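Side-chain contacts in tyrosine--tRNA ligase (Aeropyrum pernix, PDB 2CYA), which probably attaches tyrosine to tRNA(Tyr) in two steps, first activating the amino acid with ATP and then transferring it to the acceptor end: residues Glu8-Ile13 against Val18-Glu23; Ile131-Arg136 against Tyr165-Val170; Lys269-Gln272 against Val276-Ile279; Gly343-Asp348 against Arg353-Ile358. One frame throughout, in Å; residues are numbered along the deposited sequence.

Contact 1: Glu8-Ile13 against Val18-Glu23; sequences ERFNRI and VEIVTE. With SO4 (sulfate ion), chain B.
The CA atoms of Phe10 and Glu23 are the nearest pair across this contact, 8.6 Å apart, where helix 5-14 lies over strand 19-21 and the start of helix 23-32. Strand 19-21 is an outermost strand of the mixed sheet in the Rossmann-fold domain of this class I synthetase, antiparallel to strand 207-211, against which Val18 and Glu19 form a classic beta bulge at His210. Phe10 carries the contact. With its CG anti to the backbone N (chi1 179°), the ring extends from the helix into the corner between strand and helix. There CZ lies 3.9 Å from Glu23 CB, while CE1 comes within 4.3 Å of Ile20 CD1; both carbons approach the ring obliquely. Glu23 CD instead meets the ring edge in plane, 3.9 Å from Phe10 CZ, with the carboxylate turned 74° from the ring. Leu26, Leu30 and Lys27, the last in a cation-pi contact, bring helix 23-32 against the same ring. Without the ring, as with an alanine here, Ile20 CD1 and Glu23 CB would probably lose their aromatic partner and Lys27 its cation-pi contact. Beyond Glu23, a sulfate, probably from the crystallisation liquor, sits at the N-terminal end of helix 23-32 and also accepts from Glu24 N; its O3 receives a nearly straight bond from Glu23 N, 2.8 Å long with an N-H...O angle of 175°.

Contact 2: Ile131-Arg136 against Tyr165-Val170; sequences IRVAKR and YPLMQV
Val133 projects from helix 124-135 toward Leu167 and Val170 on helix 161-175, forming a buried, wholly apolar helix-helix contact in the Rossmann-fold catalytic domain. The two short helical segments approach to 9.3 Å between axes, and their directions lie 116° apart, so only a few side chains meet. The main bump is one methyl of Val133: CG1 comes to the hollow between two residues three apart on the facing helix, 4.1 Å from Val170 CG1 and 4.3 Å from Leu167 CD1. In Val133 and Val170 alike, the touching CG1 is the branch anti to the backbone N (chi1 170° and 173°). The fork of Leu167 reaches both neighbours, CD1 toward Val133 and CD2 toward Ala134. Helix 161-175 also carries Tyr165 and Gln169, predicted to bind L-tyrosine, which take no part in this packing; Gln169 NE2 bonds to Gln187 OE1. Helix 124-135 in turn touches the second subunit, where Lys135 NZ forms a salt bridge with Asp82 of that chain. Ala134, which packs on Ala160 of the second subunit, also presents its small CB to the leucine fork, 3.9 Å from Leu167 CD2 and 4.0 Å from Leu167 CG.

Contact 3: Lys269-Gln272 against Val276-Ile279; sequences KQVQ and VLEI. With SO4 (sulfate ion), chain E.
Leu277 meets Val271 with the two side chains crossing at about a right angle, and a single methyl of the leucine does the touching. CD1 reaches from helix 275-284 to the loop just before it, 3.9 Å from Val271 CG2 and equally far, 3.9 Å, from Val271 CA. The same methyl rests 3.6 Å from Gln270 O, so it packs on the loop backbone as much as on a side chain. That carbonyl has a polar partner elsewhere, Asn274 ND2, while Asn274 OD1 accepts from Leu277 N; one side chain thus links the loop to the first turn of the helix. Gln270 sends its side chain forward along its own loop, to the carbonyl two residues on. Its CG is anti to the backbone N (chi1 -163°) and the chain beyond is extended, which carries NE2 to Gln272 O at 2.8 Å, with an N-H...O angle of 154°. The amide meets that carbonyl almost head-on. A leucine in its place is likely to leave Gln272 O without this donor and the loop less firmly closed on itself. In the bend sits a sulfate, probably from the crystallisation liquor: Val271 N donates to its O3 at 2.8 Å, and Gln272 N gives a weak bond to O4. Gln270 CG lies 3.4 Å from sulfate O2. In the helical region that follows the KMSKS motif, Leu277 packs on Tyr309, Leu312 and Tyr316 of helix 309-317 and on Leu326 of helix 323-346, while Val271 touches Glu313 of helix 309-317.

Contact 4: Gly343-Asp348 against Arg353-Ile358; sequences GAVLGD and RALEAI
This is a small apolar joint between consecutive helices, in which Leu346 and Val345, at the end of helix 323-346, meet Leu355 of helix 349-360 across the short connection between the two, near the C terminus. The nearest CA atoms, those of Leu346 and Leu355, are 8.3 Å apart, so the gap is bridged by side chains alone. Leu355 reaches across with CG anti to the backbone N (chi1 176°), whereas Leu346 has CG beside its backbone N (chi1 -59°). Their methyls meet at 3.4 Å, Leu346 CD2 to Leu355 CD2, tighter than usual van der Waals contact. Val345 adds a looser touch, its CG1 4.5 Å from Leu355 CD2. Backbone and capping bonds mark the two helix ends: Gly347 N to Gly343 O, 2.7 Å, closes the last turn of the first, and Asp348 is the N-cap of the second. The second helix also leans on the catalytic domain, with Ala354 on Ala93 and Ile358 on Ala94 of helix 88-104. Leu355, which touches Val47 and Val251 as well, has its side chain about 9 Å from that of Lys241, an inferred ATP-binding residue of the KMSKS motif. The Asp348 carboxylate divides its two oxygens between different tasks: OD1 accepts from Met351 N, and OD2 forms a salt bridge with Arg100 NH1.

From the N terminus, the four contacts follow one another in series, none nesting in or crossing another. Contact 1 closes a four-residue link and brings the first helix against an outermost strand of the main sheet. Contact 2 spans the longest loop, 28 residues, and joins two catalytic-domain helices beside the second subunit. Contact 3 closes a three-residue link in the later helical region, on the opposite side of the chain's centre from contact 2, their centres about 38 Å apart. Contact 4 turns the last corner, bringing the final helix back to the catalytic domain. No two contacts touch; contacts 1 and 3 come closest, about 9 Å between nearest atoms.

Contact 1: Glu8-Ile13 against Val18-Glu23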
loop_
_atom_site.group_PDB
_atom_site.type_symbol
_atom_site.label_atom_id
_atom_site.label_comp_id
_atom_site.label_asym_id
_atom_site.label_seq_id
_atom_site.Cartn_x
_atom_site.Cartn_y
_atom_site.Cartn_z
ATOM N N GLU A 8 -37.109 11.287 -13.528
ATOM C CA GLU A 8 -36.711 12.608 -13.058
ATOM C C GLU A 8 -35.404 12.547 -12.282
ATOM O O GLU A 8 -34.529 13.389 -12.480
ATOM C CB GLU A 8 -37.797 13.242 -12.181
ATOM C CG GLU A 8 -39.053 13.636 -12.945
ATOM C CD GLU A 8 -39.986 14.514 -12.128
ATOM O OE1 GLU A 8 -39.631 15.686 -11.874
ATOM O OE2 GLU A 8 -41.068 14.029 -11.735
ATOM N N ARG A 9 -35.279 11.564 -11.391
ATOM C CA ARG A 9 -34.056 11.410 -10.607
ATOM C C ARG A 9 -32.907 11.206 -11.564
ATOM O O ARG A 9 -31.852 11.827 -11.421
ATOM C CB ARG A 9 -34.142 10.210 -9.669
ATOM C CG ARG A 9 -35.165 10.357 -8.584
ATOM C CD ARG A 9 -35.263 9.089 -7.783
ATOM N NE ARG A 9 -34.147 8.937 -6.855
ATOM C CZ ARG A 9 -33.939 7.843 -6.129
ATOM N NH1 ARG A 9 -34.767 6.810 -6.239
ATOM N NH2 ARG A 9 -32.925 7.792 -5.274
ATOM N N PHE A 10 -33.121 10.355 -12.560
ATOM C CA PHE A 10 -32.083 10.086 -13.527
ATOM C C PHE A 10 -31.638 11.337 -14.281
ATOM O O PHE A 10 -30.437 11.628 -14.329
ATOM C CB PHE A 10 -32.522 9.028 -14.534
ATOM C CG PHE A 10 -31.483 8.734 -15.588
ATOM C CD1 PHE A 10 -30.467 7.821 -15.350
ATOM C CD2 PHE A 10 -31.502 9.405 -16.807
ATOM C CE1 PHE A 10 -29.480 7.577 -16.308
ATOM C CE2 PHE A 10 -30.525 9.176 -17.773
ATOM C CZ PHE A 10 -29.508 8.259 -17.524
ATOM N N ASN A 11 -32.582 12.080 -14.867
ATOM C CA ASN A 11 -32.202 13.285 -15.625
ATOM C C ASN A 11 -31.526 14.317 -14.734
ATOM O O ASN A 11 -30.684 15.079 -15.190
ATOM C CB ASN A 11 -33.408 13.932 -16.302
ATOM C CG ASN A 11 -33.995 13.069 -17.400
ATOM O OD1 ASN A 11 -33.273 12.468 -18.196
ATOM N ND2 ASN A 11 -35.318 13.024 -17.459
ATOM N N ARG A 12 -31.909 14.344 -13.471
ATOM C CA ARG A 12 -31.318 15.273 -12.529
ATOM C C ARG A 12 -29.855 14.873 -12.273
ATOM O O ARG A 12 -28.978 15.724 -12.189
ATOM C CB ARG A 12 -32.107 15.251 -11.222
ATOM C CG ARG A 12 -31.309 15.680 -10.001
ATOM C CD ARG A 12 -32.011 16.791 -9.269
ATOM N NE ARG A 12 -32.086 17.984 -10.111
ATOM C CZ ARG A 12 -32.919 18.997 -9.895
ATOM N NH1 ARG A 12 -33.755 18.960 -8.864
ATOM N NH2 ARG A 12 -32.912 20.049 -10.708
ATOM N N ILE A 13 -29.614 13.572 -12.146
ATOM C CA ILE A 13 -28.270 13.053 -11.921
ATOM C C ILE A 13 -27.442 13.131 -13.202
ATOM O O ILE A 13 -26.267 13.503 -13.167
ATOM C CB ILE A 13 -28.317 11.572 -11.436
ATOM C CG1 ILE A 13 -28.867 11.517 -10.018
ATOM C CG2 ILE A 13 -26.943 10.945 -11.506
ATOM C CD1 ILE A 13 -29.175 10.121 -9.543
ATOM N N VAL A 18 -20.525 14.072 -18.553
ATOM C CA VAL A 18 -19.872 13.649 -19.787
ATOM C C VAL A 18 -20.257 12.191 -20.073
ATOM O O VAL A 18 -20.413 11.786 -21.223
ATOM C CB VAL A 18 -18.331 13.722 -19.659
ATOM C CG1 VAL A 18 -17.670 13.105 -20.888
ATOM C CG2 VAL A 18 -17.890 15.155 -19.492
ATOM N N GLU A 19 -20.403 11.401 -19.017
ATOM C CA GLU A 19 -20.761 10.005 -19.186
ATOM C C GLU A 19 -21.223 9.409 -17.873
ATOM O O GLU A 19 -20.926 9.927 -16.794
ATOM C CB GLU A 19 -19.556 9.197 -19.697
ATOM C CG GLU A 19 -18.503 8.875 -18.609
ATOM C CD GLU A 19 -17.323 8.051 -19.125
ATOM O OE1 GLU A 19 -17.410 7.539 -20.256
ATOM O OE2 GLU A 19 -16.306 7.904 -18.403
ATOM N N ILE A 20 -21.961 8.315 -17.984
ATOM C CA ILE A 20 -22.440 7.562 -16.839
ATOM C C ILE A 20 -22.177 6.113 -17.251
ATOM O O ILE A 20 -22.680 5.661 -18.280
ATOM C CB ILE A 20 -23.946 7.771 -16.588
ATOM C CG1 ILE A 20 -24.195 9.178 -16.038
ATOM C CG2 ILE A 20 -24.471 6.725 -15.587
ATOM C CD1 ILE A 20 -25.664 9.513 -15.878
ATOM N N VAL A 21 -21.351 5.408 -16.478
ATOM C CA VAL A 21 -21.023 4.012 -16.763
ATOM C C VAL A 21 -21.643 3.101 -15.694
ATOM O O VAL A 21 -21.032 2.918 -14.638
ATOM C CB VAL A 21 -19.486 3.779 -16.743
ATOM C CG1 VAL A 21 -19.164 2.361 -17.223
ATOM C CG2 VAL A 21 -18.780 4.806 -17.620
ATOM N N THR A 22 -22.835 2.532 -15.936
ATOM C CA THR A 22 -23.624 2.708 -17.166
ATOM C C THR A 22 -24.997 3.235 -16.769
ATOM O O THR A 22 -25.418 3.081 -15.618
ATOM C CB THR A 22 -23.885 1.365 -17.901
ATOM O OG1 THR A 22 -24.651 0.511 -17.045
ATOM C CG2 THR A 22 -22.588 0.676 -18.269
ATOM N N GLU A 23 -25.713 3.815 -17.727
ATOM C CA GLU A 23 -27.038 4.379 -17.462
ATOM C C GLU A 23 -28.045 3.316 -17.047
ATOM O O GLU A 23 -28.848 3.522 -16.134
ATOM C CB GLU A 23 -27.560 5.142 -18.701
ATOM C CG GLU A 23 -26.516 6.071 -19.343
ATOM C CD GLU A 23 -27.110 7.083 -20.339
ATOM O OE1 GLU A 23 -28.156 6.791 -20.962
ATOM O OE2 GLU A 23 -26.507 8.168 -20.511
HETATM S S SO4 B . -25.398 2.723 -20.962
HETATM O O1 SO4 B . -26.103 3.277 -22.203
HETATM O O2 SO4 B . -24.339 1.740 -21.466
HETATM O O3 SO4 B . -24.707 3.807 -20.355
HETATM O O4 SO4 B . -26.374 1.915 -20.304
#

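Contact 2: Ile131-Arg136 against Tyr165-Val170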
loop_
_atom_site.group_PDB
_atom_site.type_symbol
_atom_site.label_atom_id
_atom_site.label_comp_id
_atom_site.label_asym_id
_atom_site.label_seq_id
_atom_site.Cartn_x
_atom_site.Cartn_y
_atom_site.Cartn_z
ATOM N N ILE A 131 -5.084 -4.134 0.291
ATOM C CA ILE A 131 -4.332 -5.340 -0.046
ATOM C C ILE A 131 -5.148 -6.326 -0.886
ATOM O O ILE A 131 -4.658 -6.873 -1.876
ATOM C CB ILE A 131 -3.825 -6.046 1.219
ATOM C CG1 ILE A 131 -2.761 -5.169 1.887
ATOM C CG2 ILE A 131 -3.230 -7.400 0.856
ATOM C CD1 ILE A 131 -2.202 -5.765 3.138
ATOM N N ARG A 132 -6.392 -6.559 -0.499
ATOM C CA ARG A 132 -7.219 -7.469 -1.273
ATOM C C ARG A 132 -7.396 -6.939 -2.699
ATOM O O ARG A 132 -7.395 -7.709 -3.674
ATOM C CB ARG A 132 -8.545 -7.669 -0.556
ATOM C CG ARG A 132 -8.374 -8.545 0.686
ATOM C CD ARG A 132 -9.539 -8.428 1.614
ATOM N NE ARG A 132 -10.782 -8.432 0.864
ATOM C CZ ARG A 132 -11.907 -7.882 1.303
ATOM N NH1 ARG A 132 -11.930 -7.287 2.498
ATOM N NH2 ARG A 132 -12.997 -7.903 0.539
ATOM N N VAL A 133 -7.512 -5.621 -2.840
ATOM C CA VAL A 133 -7.652 -5.050 -4.166
ATOM C C VAL A 133 -6.366 -5.257 -4.951
ATOM O O VAL A 133 -6.409 -5.597 -6.122
ATOM C CB VAL A 133 -7.963 -3.535 -4.127
ATOM C CG1 VAL A 133 -7.849 -2.966 -5.521
ATOM C CG2 VAL A 133 -9.378 -3.294 -3.576
ATOM N N ALA A 134 -5.220 -5.046 -4.310
ATOM C CA ALA A 134 -3.944 -5.216 -4.990
ATOM C C ALA A 134 -3.704 -6.665 -5.436
ATOM O O ALA A 134 -2.969 -6.907 -6.392
ATOM C CB ALA A 134 -2.804 -4.757 -4.091
ATOM N N LYS A 135 -4.312 -7.622 -4.743
ATOM C CA LYS A 135 -4.128 -9.031 -5.084
ATOM C C LYS A 135 -4.926 -9.431 -6.316
ATOM O O LYS A 135 -4.631 -10.444 -6.951
ATOM C CB LYS A 135 -4.537 -9.928 -3.911
ATOM C CG LYS A 135 -3.601 -9.855 -2.716
ATOM C CD LYS A 135 -4.059 -10.737 -1.549
ATOM C CE LYS A 135 -4.147 -12.221 -1.928
ATOM N NZ LYS A 135 -2.849 -12.750 -2.428
ATOM N N ARG A 136 -5.931 -8.629 -6.652
ATOM C CA ARG A 136 -6.787 -8.921 -7.790
ATOM C C ARG A 136 -6.533 -8.070 -9.018
ATOM O O ARG A 136 -7.385 -7.999 -9.905
ATOM C CB ARG A 136 -8.246 -8.777 -7.387
ATOM C CG ARG A 136 -8.979 -10.078 -7.316
ATOM C CD ARG A 136 -9.252 -10.502 -5.904
ATOM N NE ARG A 136 -8.884 -11.899 -5.721
ATOM C CZ ARG A 136 -9.234 -12.633 -4.672
ATOM N NH1 ARG A 136 -9.977 -12.103 -3.700
ATOM N NH2 ARG A 136 -8.826 -13.893 -4.585
ATOM N N TYR A 165 -1.705 4.822 -5.165
ATOM C CA TYR A 165 -2.749 5.844 -5.318
ATOM C C TYR A 165 -4.068 5.216 -5.776
ATOM O O TYR A 165 -5.044 5.222 -5.046
ATOM C CB TYR A 165 -2.261 6.926 -6.306
ATOM C CG TYR A 165 -3.146 8.139 -6.445
ATOM C CD1 TYR A 165 -2.770 9.359 -5.905
ATOM C CD2 TYR A 165 -4.362 8.070 -7.139
ATOM C CE1 TYR A 165 -3.578 10.497 -6.055
ATOM C CE2 TYR A 165 -5.177 9.191 -7.290
ATOM C CZ TYR A 165 -4.779 10.401 -6.747
ATOM O OH TYR A 165 -5.589 11.512 -6.886
ATOM N N PRO A 166 -4.096 4.625 -6.981
ATOM C CA PRO A 166 -5.293 3.977 -7.553
ATOM C C PRO A 166 -5.861 2.888 -6.642
ATOM O O PRO A 166 -7.083 2.716 -6.526
ATOM C CB PRO A 166 -4.775 3.372 -8.858
ATOM C CG PRO A 166 -3.561 4.181 -9.180
ATOM C CD PRO A 166 -2.927 4.461 -7.865
ATOM N N LEU A 167 -4.966 2.121 -6.033
ATOM C CA LEU A 167 -5.359 1.045 -5.135
ATOM C C LEU A 167 -6.174 1.666 -3.995
ATOM O O LEU A 167 -7.219 1.151 -3.610
ATOM C CB LEU A 167 -4.106 0.341 -4.586
ATOM C CG LEU A 167 -3.599 -0.983 -5.196
ATOM C CD1 LEU A 167 -4.062 -1.152 -6.618
ATOM C CD2 LEU A 167 -2.053 -1.047 -5.084
ATOM N N MET A 168 -5.692 2.787 -3.480
ATOM C CA MET A 168 -6.385 3.492 -2.403
ATOM C C MET A 168 -7.688 4.117 -2.899
ATOM O O MET A 168 -8.679 4.143 -2.174
ATOM C CB MET A 168 -5.489 4.592 -1.818
ATOM C CG MET A 168 -4.393 4.042 -0.885
ATOM S SD MET A 168 -3.289 5.345 -0.337
ATOM C CE MET A 168 -4.463 6.349 0.679
ATOM N N GLN A 169 -7.673 4.628 -4.131
ATOM C CA GLN A 169 -8.861 5.251 -4.702
ATOM C C GLN A 169 -9.981 4.219 -4.766
ATOM O O GLN A 169 -11.083 4.455 -4.262
ATOM C CB GLN A 169 -8.551 5.823 -6.092
ATOM C CG GLN A 169 -9.704 6.647 -6.673
ATOM C CD GLN A 169 -9.234 7.717 -7.656
ATOM O OE1 GLN A 169 -8.081 7.707 -8.109
ATOM N NE2 GLN A 169 -10.130 8.649 -7.989
ATOM N N VAL A 170 -9.689 3.059 -5.345
ATOM C CA VAL A 170 -10.673 1.982 -5.442
ATOM C C VAL A 170 -11.106 1.527 -4.034
ATOM O O VAL A 170 -12.290 1.271 -3.783
ATOM C CB VAL A 170 -10.080 0.769 -6.204
ATOM C CG1 VAL A 170 -11.038 -0.401 -6.161
ATOM C CG2 VAL A 170 -9.780 1.158 -7.648
#

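Contact 3: Lys269-Gln272 against Val276-Ile279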
loop_
_atom_site.group_PDB
_atom_site.type_symbol
_atom_site.label_atom_id
_atom_site.label_comp_id
_atom_site.label_asym_id
_atom_site.label_seq_id
_atom_site.Cartn_x
_atom_site.Cartn_y
_atom_site.Cartn_z
ATOM N N LYS A 269 -16.691 31.145 -33.758
ATOM C CA LYS A 269 -17.538 30.043 -34.218
ATOM C C LYS A 269 -17.121 28.644 -33.737
ATOM O O LYS A 269 -17.819 27.664 -34.003
ATOM C CB LYS A 269 -17.605 30.040 -35.752
ATOM C CG LYS A 269 -18.166 31.312 -36.385
ATOM C CD LYS A 269 -18.238 31.175 -37.916
ATOM C CE LYS A 269 -18.792 32.438 -38.582
ATOM N NZ LYS A 269 -18.877 32.331 -40.081
ATOM N N GLN A 270 -15.998 28.543 -33.030
ATOM C CA GLN A 270 -15.527 27.245 -32.553
ATOM C C GLN A 270 -16.085 26.899 -31.176
ATOM O O GLN A 270 -16.132 27.750 -30.283
ATOM C CB GLN A 270 -13.999 27.222 -32.500
ATOM C CG GLN A 270 -13.416 25.824 -32.412
ATOM C CD GLN A 270 -11.900 25.817 -32.351
ATOM O OE1 GLN A 270 -11.233 26.544 -33.088
ATOM N NE2 GLN A 270 -11.346 24.980 -31.481
ATOM N N VAL A 271 -16.501 25.646 -31.007
ATOM C CA VAL A 271 -17.057 25.181 -29.742
ATOM C C VAL A 271 -16.101 24.251 -29.003
ATOM O O VAL A 271 -15.938 24.357 -27.789
ATOM C CB VAL A 271 -18.398 24.452 -29.959
ATOM C CG1 VAL A 271 -18.885 23.838 -28.649
ATOM C CG2 VAL A 271 -19.431 25.433 -30.485
ATOM N N GLN A 272 -15.457 23.353 -29.736
ATOM C CA GLN A 272 -14.524 22.407 -29.131
ATOM C C GLN A 272 -13.264 23.084 -28.596
ATOM O O GLN A 272 -12.630 23.871 -29.292
ATOM C CB GLN A 272 -14.140 21.333 -30.155
ATOM C CG GLN A 272 -13.177 20.286 -29.617
ATOM C CD GLN A 272 -13.564 18.871 -30.028
ATOM O OE1 GLN A 272 -13.662 18.561 -31.221
ATOM N NE2 GLN A 272 -13.786 18.003 -29.038
ATOM N N VAL A 276 -14.200 29.450 -22.707
ATOM C CA VAL A 276 -15.181 30.490 -22.458
ATOM C C VAL A 276 -16.578 29.919 -22.614
ATOM O O VAL A 276 -17.474 30.208 -21.817
ATOM C CB VAL A 276 -14.989 31.685 -23.418
ATOM C CG1 VAL A 276 -15.989 32.785 -23.083
ATOM C CG2 VAL A 276 -13.556 32.211 -23.295
ATOM N N LEU A 277 -16.763 29.098 -23.639
ATOM C CA LEU A 277 -18.058 28.472 -23.858
ATOM C C LEU A 277 -18.318 27.402 -22.781
ATOM O O LEU A 277 -19.435 27.272 -22.294
ATOM C CB LEU A 277 -18.125 27.854 -25.264
ATOM C CG LEU A 277 -18.486 28.824 -26.391
ATOM C CD1 LEU A 277 -18.643 28.068 -27.709
ATOM C CD2 LEU A 277 -19.803 29.517 -26.046
ATOM N N GLU A 278 -17.286 26.650 -22.411
ATOM C CA GLU A 278 -17.428 25.623 -21.380
ATOM C C GLU A 278 -17.888 26.274 -20.080
ATOM O O GLU A 278 -18.754 25.746 -19.394
ATOM C CB GLU A 278 -16.096 24.911 -21.128
ATOM C CG GLU A 278 -15.548 24.175 -22.338
ATOM C CD GLU A 278 -14.212 23.508 -22.062
ATOM O OE1 GLU A 278 -13.400 24.060 -21.286
ATOM O OE2 GLU A 278 -13.969 22.431 -22.635
ATOM N N ILE A 279 -17.297 27.415 -19.734
ATOM C CA ILE A 279 -17.694 28.108 -18.514
ATOM C C ILE A 279 -19.176 28.480 -18.613
ATOM O O ILE A 279 -19.945 28.290 -17.661
ATOM C CB ILE A 279 -16.859 29.377 -18.307
ATOM C CG1 ILE A 279 -15.431 28.982 -17.925
ATOM C CG2 ILE A 279 -17.545 30.305 -17.289
ATOM C CD1 ILE A 279 -14.459 30.124 -17.874
HETATM S S SO4 E . -16.196 22.812 -33.410
HETATM O O1 SO4 E . -16.658 22.306 -34.773
HETATM O O2 SO4 E . -14.666 22.778 -33.408
HETATM O O3 SO4 E . -16.589 24.168 -33.325
HETATM O O4 SO4 E . -16.584 21.799 -32.491
#

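Contact 4: Gly343-Asp348 against Arg353-Ile358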
loop_
_atom_site.group_PDB
_atom_site.type_symbol
_atom_site.label_atom_id
_atom_site.label_comp_id
_atom_site.label_asym_id
_atom_site.label_seq_id
_atom_site.Cartn_x
_atom_site.Cartn_y
_atom_site.Cartn_z
ATOM N N GLY A 343 -16.858 36.301 -0.916
ATOM C CA GLY A 343 -17.212 36.933 0.344
ATOM C C GLY A 343 -17.209 35.988 1.537
ATOM O O GLY A 343 -16.664 36.318 2.594
ATOM N N ALA A 344 -17.815 34.815 1.373
ATOM C CA ALA A 344 -17.867 33.825 2.447
ATOM C C ALA A 344 -16.475 33.373 2.861
ATOM O O ALA A 344 -16.240 33.040 4.018
ATOM C CB ALA A 344 -18.690 32.616 2.009
ATOM N N VAL A 345 -15.548 33.348 1.917
ATOM C CA VAL A 345 -14.187 32.933 2.217
ATOM C C VAL A 345 -13.354 34.061 2.822
ATOM O O VAL A 345 -12.788 33.908 3.905
ATOM C CB VAL A 345 -13.468 32.446 0.951
ATOM C CG1 VAL A 345 -12.000 32.121 1.268
ATOM C CG2 VAL A 345 -14.194 31.225 0.393
ATOM N N LEU A 346 -13.280 35.196 2.132
ATOM C CA LEU A 346 -12.474 36.306 2.617
ATOM C C LEU A 346 -13.059 36.981 3.847
ATOM O O LEU A 346 -12.320 37.549 4.639
ATOM C CB LEU A 346 -12.263 37.349 1.508
ATOM C CG LEU A 346 -11.571 36.861 0.229
ATOM C CD1 LEU A 346 -11.348 38.037 -0.707
ATOM C CD2 LEU A 346 -10.223 36.214 0.568
ATOM N N GLY A 347 -14.379 36.920 3.997
ATOM C CA GLY A 347 -15.028 37.540 5.139
ATOM C C GLY A 347 -14.906 36.755 6.437
ATOM O O GLY A 347 -15.467 37.149 7.454
ATOM N N ASP A 348 -14.199 35.628 6.390
ATOM C CA ASP A 348 -13.979 34.793 7.567
ATOM C C ASP A 348 -12.487 34.888 7.847
ATOM O O ASP A 348 -11.685 34.274 7.151
ATOM C CB ASP A 348 -14.355 33.345 7.268
ATOM C CG ASP A 348 -13.989 32.390 8.405
ATOM O OD1 ASP A 348 -12.849 32.450 8.918
ATOM O OD2 ASP A 348 -14.844 31.563 8.774
ATOM N N ARG A 353 -6.883 33.653 6.764
ATOM C CA ARG A 353 -5.557 33.293 7.258
ATOM C C ARG A 353 -5.073 32.018 6.588
ATOM O O ARG A 353 -3.928 31.928 6.155
ATOM C CB ARG A 353 -5.588 33.080 8.776
ATOM C CG ARG A 353 -5.252 34.319 9.592
ATOM C CD ARG A 353 -5.132 33.973 11.073
ATOM N NE ARG A 353 -6.426 33.889 11.745
ATOM C CZ ARG A 353 -6.831 32.842 12.458
ATOM N NH1 ARG A 353 -6.042 31.777 12.588
ATOM N NH2 ARG A 353 -8.019 32.865 13.057
ATOM N N ALA A 354 -5.954 31.033 6.501
ATOM C CA ALA A 354 -5.603 29.766 5.867
ATOM C C ALA A 354 -5.327 30.003 4.387
ATOM O O ALA A 354 -4.395 29.437 3.812
ATOM C CB ALA A 354 -6.739 28.768 6.033
ATOM N N LEU A 355 -6.149 30.848 3.773
ATOM C CA LEU A 355 -5.986 31.154 2.358
ATOM C C LEU A 355 -4.597 31.724 2.090
ATOM O O LEU A 355 -3.965 31.406 1.084
ATOM C CB LEU A 355 -7.043 32.166 1.903
ATOM C CG LEU A 355 -6.910 32.639 0.454
ATOM C CD1 LEU A 355 -7.090 31.450 -0.500
ATOM C CD2 LEU A 355 -7.945 33.718 0.178
ATOM N N GLU A 356 -4.127 32.568 2.998
ATOM C CA GLU A 356 -2.819 33.193 2.841
ATOM C C GLU A 356 -1.687 32.188 3.093
ATOM O O GLU A 356 -0.684 32.181 2.380
ATOM C CB GLU A 356 -2.745 34.436 3.752
ATOM C CG GLU A 356 -3.954 35.375 3.488
ATOM C CD GLU A 356 -3.911 36.719 4.201
ATOM O OE1 GLU A 356 -3.739 36.748 5.440
ATOM O OE2 GLU A 356 -4.077 37.753 3.507
ATOM N N ALA A 357 -1.848 31.317 4.078
ATOM C CA ALA A 357 -0.818 30.309 4.317
ATOM C C ALA A 357 -0.705 29.484 3.037
ATOM O O ALA A 357 0.396 29.249 2.530
ATOM C CB ALA A 357 -1.201 29.414 5.498
ATOM N N ILE A 358 -1.849 29.068 2.493
ATOM C CA ILE A 358 -1.853 28.274 1.269
ATOM C C ILE A 358 -1.163 28.979 0.103
ATOM O O ILE A 358 -0.372 28.373 -0.620
ATOM C CB ILE A 358 -3.287 27.917 0.814
ATOM C CG1 ILE A 358 -3.947 26.985 1.828
ATOM C CG2 ILE A 358 -3.247 27.258 -0.566
ATOM C CD1 ILE A 358 -5.337 26.573 1.439
#